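Local coordinates for protein putative alpha-L-fucosidase (Bacteroides thetaiotaomicron VPI-5482, PDB 3GZA) that probably hydrolyses alpha-L-fucosidic linkages, as a putative exported alpha-L-fucosidase of glycoside hydrolase family 29, at residues V227-W232 / H407-K412; I373-N376 / G380-I383. All blocks are in the same frame, centred on the assembly; numbering follows the deposited sequence.

Contact 1 (V227-W232 / H407-K412); sequences VEYPCW and HKRIEK
R409 lays its guanidinium flat on the ring of Y229. From CB the arginine chain runs with CG anti to the backbone N, then bends at chi2 (72°), which brings the guanidinium up to the tyrosine. CD is the first atom to arrive, 3.7 Å from Y229 CE1. NE comes closest, 3.3 Å from the same CE1. CZ sits 3.7 Å from the ring centroid, 26° off the ring normal, a cation-pi arrangement. The two planes are 19° apart. The stack bridges two domains: Y229 belongs to a loop of the TIM-barrel part, probably the catalytic one as in family 29, R409 to the edge strand 409-418 of a C-terminal beta-sandwich that resembles F5/8 type C domains. NH1 reaches back to the barrel side by a hydrogen bond to G308 O. NH2 lies over the ring centre and makes a salt bridge of 3.6 Å with E411 OE2. On the other face of the ring lies P230 CB, following a cis peptide bond; Y229 OH bonds to S404 O and E403 N. A leucine in place of Y229 would probably leave the guanidinium without its flat aromatic platform and S404 O and E403 N without the hydroxyl they share.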
# COMPACT_ATOMS: atom_id res chain seq x y z
N VAL A 227 -37.19 12.42 -3.73
CA VAL A 227 -37.07 13.02 -5.04
C VAL A 227 -38.19 14.04 -5.15
O VAL A 227 -39.07 14.11 -4.32
CB VAL A 227 -37.14 11.99 -6.19
CG1 VAL A 227 -35.93 11.07 -6.18
CG2 VAL A 227 -38.47 11.15 -6.16
N GLU A 228 -38.22 14.82 -6.22
CA GLU A 228 -39.27 15.78 -6.42
C GLU A 228 -40.41 15.13 -7.20
O GLU A 228 -40.37 13.93 -7.49
CB GLU A 228 -38.73 17.02 -7.10
CG GLU A 228 -37.68 17.75 -6.26
CD GLU A 228 -38.25 18.27 -4.96
OE1 GLU A 228 -39.30 18.93 -5.03
OE2 GLU A 228 -37.65 18.07 -3.90
N TYR A 229 -41.46 15.89 -7.47
CA TYR A 229 -42.62 15.40 -8.21
C TYR A 229 -43.05 16.40 -9.28
O TYR A 229 -43.14 17.59 -8.97
CB TYR A 229 -43.77 15.04 -7.22
CG TYR A 229 -44.86 14.30 -7.98
CD1 TYR A 229 -44.76 12.92 -8.17
CD2 TYR A 229 -45.93 14.97 -8.53
CE1 TYR A 229 -45.66 12.25 -8.91
CE2 TYR A 229 -46.88 14.29 -9.31
CZ TYR A 229 -46.73 12.92 -9.48
OH TYR A 229 -47.65 12.23 -10.23
N PRO A 230 -43.31 15.94 -10.52
CA PRO A 230 -43.27 14.55 -11.01
C PRO A 230 -41.85 14.00 -11.04
O PRO A 230 -40.87 14.78 -11.01
CB PRO A 230 -43.83 14.66 -12.44
CG PRO A 230 -43.56 16.03 -12.85
CD PRO A 230 -43.72 16.86 -11.60
N CYS A 231 -41.73 12.68 -11.04
CA CYS A 231 -40.43 12.02 -11.14
C CYS A 231 -40.52 10.89 -12.17
O CYS A 231 -41.19 9.90 -11.95
CB CYS A 231 -39.93 11.46 -9.81
SG CYS A 231 -38.28 10.79 -9.92
N TRP A 232 -39.87 11.10 -13.32
CA TRP A 232 -39.87 10.16 -14.44
C TRP A 232 -38.58 9.38 -14.45
O TRP A 232 -37.56 9.85 -14.00
CB TRP A 232 -39.96 10.95 -15.77
CG TRP A 232 -41.04 11.97 -15.78
CD1 TRP A 232 -40.88 13.33 -15.58
CD2 TRP A 232 -42.41 11.77 -16.05
NE1 TRP A 232 -42.08 13.95 -15.67
CE2 TRP A 232 -43.05 13.03 -15.95
CE3 TRP A 232 -43.18 10.65 -16.36
CZ2 TRP A 232 -44.41 13.19 -16.16
CZ3 TRP A 232 -44.55 10.81 -16.53
CH2 TRP A 232 -45.15 12.07 -16.46
N HIS A 407 -43.33 3.02 -11.39
CA HIS A 407 -43.39 1.81 -10.60
C HIS A 407 -44.35 1.92 -9.42
O HIS A 407 -45.11 0.99 -9.16
CB HIS A 407 -42.01 1.38 -10.15
CG HIS A 407 -42.06 0.24 -9.19
ND1 HIS A 407 -42.40 -1.03 -9.61
CD2 HIS A 407 -41.99 0.20 -7.84
CE1 HIS A 407 -42.45 -1.82 -8.55
NE2 HIS A 407 -42.24 -1.10 -7.47
N LYS A 408 -44.35 3.07 -8.75
CA LYS A 408 -45.23 3.28 -7.62
C LYS A 408 -45.46 4.74 -7.31
O LYS A 408 -44.52 5.52 -7.29
CB LYS A 408 -44.69 2.58 -6.36
CG LYS A 408 -45.60 2.66 -5.12
CD LYS A 408 -45.11 1.71 -4.05
CE LYS A 408 -45.61 0.24 -4.25
NZ LYS A 408 -45.16 -0.65 -3.11
N ARG A 409 -46.72 5.05 -7.02
CA ARG A 409 -47.16 6.38 -6.66
C ARG A 409 -47.96 6.19 -5.41
O ARG A 409 -48.92 5.38 -5.42
CB ARG A 409 -48.07 6.97 -7.74
CG ARG A 409 -48.61 8.39 -7.45
CD ARG A 409 -47.54 9.41 -7.57
NE ARG A 409 -47.99 10.73 -7.18
CZ ARG A 409 -47.49 11.47 -6.19
NH1 ARG A 409 -46.53 11.04 -5.40
NH2 ARG A 409 -48.00 12.67 -5.96
N ILE A 410 -47.62 6.94 -4.36
CA ILE A 410 -48.44 6.95 -3.13
C ILE A 410 -49.07 8.31 -3.07
O ILE A 410 -48.37 9.30 -3.12
CB ILE A 410 -47.60 6.66 -1.86
CG1 ILE A 410 -47.04 5.23 -1.92
CG2 ILE A 410 -48.46 6.81 -0.53
CD1 ILE A 410 -45.97 4.90 -0.89
N GLU A 411 -50.40 8.34 -2.97
CA GLU A 411 -51.15 9.58 -2.84
C GLU A 411 -51.84 9.59 -1.48
O GLU A 411 -52.46 8.62 -1.10
CB GLU A 411 -52.22 9.66 -3.91
CG GLU A 411 -51.76 10.07 -5.32
CD GLU A 411 -51.52 11.57 -5.47
OE1 GLU A 411 -51.46 12.30 -4.45
OE2 GLU A 411 -51.43 12.03 -6.65
N LYS A 412 -51.76 10.72 -0.79
CA LYS A 412 -52.38 10.92 0.52
C LYS A 412 -53.22 12.15 0.41
O LYS A 412 -52.77 13.15 -0.13
CB LYS A 412 -51.31 11.15 1.57
CG LYS A 412 -51.80 11.30 3.03
CD LYS A 412 -50.59 11.51 3.95
CE LYS A 412 -50.91 11.51 5.41
NZ LYS A 412 -51.76 12.66 5.80

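Contact 2 (I373-N376 / G380-I383)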
# COMPACT_ATOMS: atom_id res chain seq x y z
N ILE A 373 -50.92 3.68 -6.80
CA ILE A 373 -51.09 3.37 -8.22
C ILE A 373 -49.75 2.86 -8.69
O ILE A 373 -48.72 3.41 -8.31
CB ILE A 373 -51.41 4.59 -9.07
CG1 ILE A 373 -52.42 5.51 -8.38
CG2 ILE A 373 -51.87 4.14 -10.52
CD1 ILE A 373 -52.55 6.89 -9.05
N GLN A 374 -49.75 1.78 -9.46
CA GLN A 374 -48.51 1.24 -10.02
C GLN A 374 -48.72 0.86 -11.47
O GLN A 374 -49.71 0.21 -11.80
CB GLN A 374 -48.06 -0.03 -9.28
CG GLN A 374 -47.77 0.12 -7.81
CD GLN A 374 -47.13 -1.14 -7.25
OE1 GLN A 374 -47.83 -1.98 -6.68
NE2 GLN A 374 -45.83 -1.32 -7.46
N GLU A 375 -47.78 1.27 -12.33
CA GLU A 375 -47.75 0.84 -13.71
C GLU A 375 -46.88 -0.42 -13.81
O GLU A 375 -46.07 -0.68 -12.93
CB GLU A 375 -47.17 1.92 -14.62
CG GLU A 375 -48.01 3.16 -14.74
CD GLU A 375 -47.44 4.16 -15.73
OE1 GLU A 375 -46.63 4.98 -15.27
OE2 GLU A 375 -47.83 4.15 -16.95
N ASN A 376 -47.10 -1.21 -14.87
CA ASN A 376 -46.25 -2.37 -15.17
C ASN A 376 -44.97 -1.76 -15.81
O ASN A 376 -44.91 -1.50 -17.01
CB ASN A 376 -46.95 -3.32 -16.14
CG ASN A 376 -46.36 -4.70 -16.12
OD1 ASN A 376 -45.45 -4.98 -15.37
ND2 ASN A 376 -46.93 -5.58 -16.93
N GLY A 380 -42.99 0.60 -19.61
CA GLY A 380 -42.75 2.05 -19.63
C GLY A 380 -43.65 2.90 -18.79
O GLY A 380 -44.54 2.40 -18.12
N GLU A 381 -43.38 4.21 -18.82
CA GLU A 381 -44.16 5.22 -18.14
C GLU A 381 -45.13 5.77 -19.16
O GLU A 381 -44.83 6.67 -19.96
CB GLU A 381 -43.22 6.25 -17.50
CG GLU A 381 -42.63 5.64 -16.24
CD GLU A 381 -41.42 6.32 -15.65
OE1 GLU A 381 -40.99 7.38 -16.18
OE2 GLU A 381 -40.92 5.78 -14.65
N ARG A 382 -46.35 5.22 -19.15
CA ARG A 382 -47.37 5.59 -20.12
C ARG A 382 -48.28 6.70 -19.64
O ARG A 382 -48.74 7.50 -20.43
CB ARG A 382 -48.21 4.37 -20.49
CG ARG A 382 -47.35 3.24 -20.95
CD ARG A 382 -48.12 2.01 -21.36
NE ARG A 382 -47.23 1.08 -22.06
CZ ARG A 382 -47.65 0.21 -22.98
NH1 ARG A 382 -48.92 0.11 -23.32
NH2 ARG A 382 -46.78 -0.58 -23.59
N ILE A 383 -48.55 6.72 -18.35
CA ILE A 383 -49.44 7.69 -17.74
C ILE A 383 -48.74 9.06 -17.71
O ILE A 383 -47.59 9.15 -17.29
CB ILE A 383 -49.85 7.26 -16.30
CG1 ILE A 383 -50.74 6.00 -16.36
CG2 ILE A 383 -50.60 8.39 -15.54
CD1 ILE A 383 -51.05 5.44 -14.95
O HOH W 1 -46.10 7.66 -15.49
O HOH W 2 -46.37 0.41 -18.26
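E375 OE2 accepts hydrogen bonds from two successive backbone amides, the nearer being R382 N at 2.9 Å. I383 N follows at 3.0 Å from the same OE2. The R382 amide comes in on the syn side, 20° out of the carboxylate plane. That of I383 meets the oxygen from above the plane, 36° out of it, and makes the straighter bond, 157° at the hydrogen. Two donors thus grip one oxygen and fix the rotation of the buried carboxylate. The extended chain beyond CG carries the carboxylate across to the 380-383 loop, and I383 packs CD1 against E375 CG at 3.8 Å.

The other oxygen, OE1, accepts a hydrogen bond from a water at 2.7 Å that also donates to I383 O, and another from G406 N of a further loop. A second water joins N376 O to G380 O, each 2.7 Å away, where the loop returns. At the backbone angles of G380 a CB would run into the preceding carbonyl O, which leaves room for glycine alone. The R382 guanidinium bonds instead to N379 O and L431 O, while E381 is held by S233 and N310.

The E375 carboxylate thus holds the loop that links the two sheets of the beta-sandwich: strand 366-375 runs between 434-440 and 409-418 in one, and the chain then enters strand 383-392 of the other, where I383 packs on V425 of strand 420-428.

In the fold
From the N terminus the chain first builds the TIM-barrel part, including the 227-232 loop between strands 218-219 and 234-235. It then completes the barrel, passes through helix 327-344 and enters the beta-sandwich. There contact 2 closes a short loop, with three residues between its segments, as strand 366-375 gives way to 383-392. Only later does strand 409-418 return to 227-232, so contact 1 closes a much longer loop that encloses contact 2. The two meet directly: R409 N lies 2.9 Å from I373 O across neighbouring strands, and W232 packs on E381. Through the sheet they share, the barrel-sandwich junction is coupled to the turn between the two sheets.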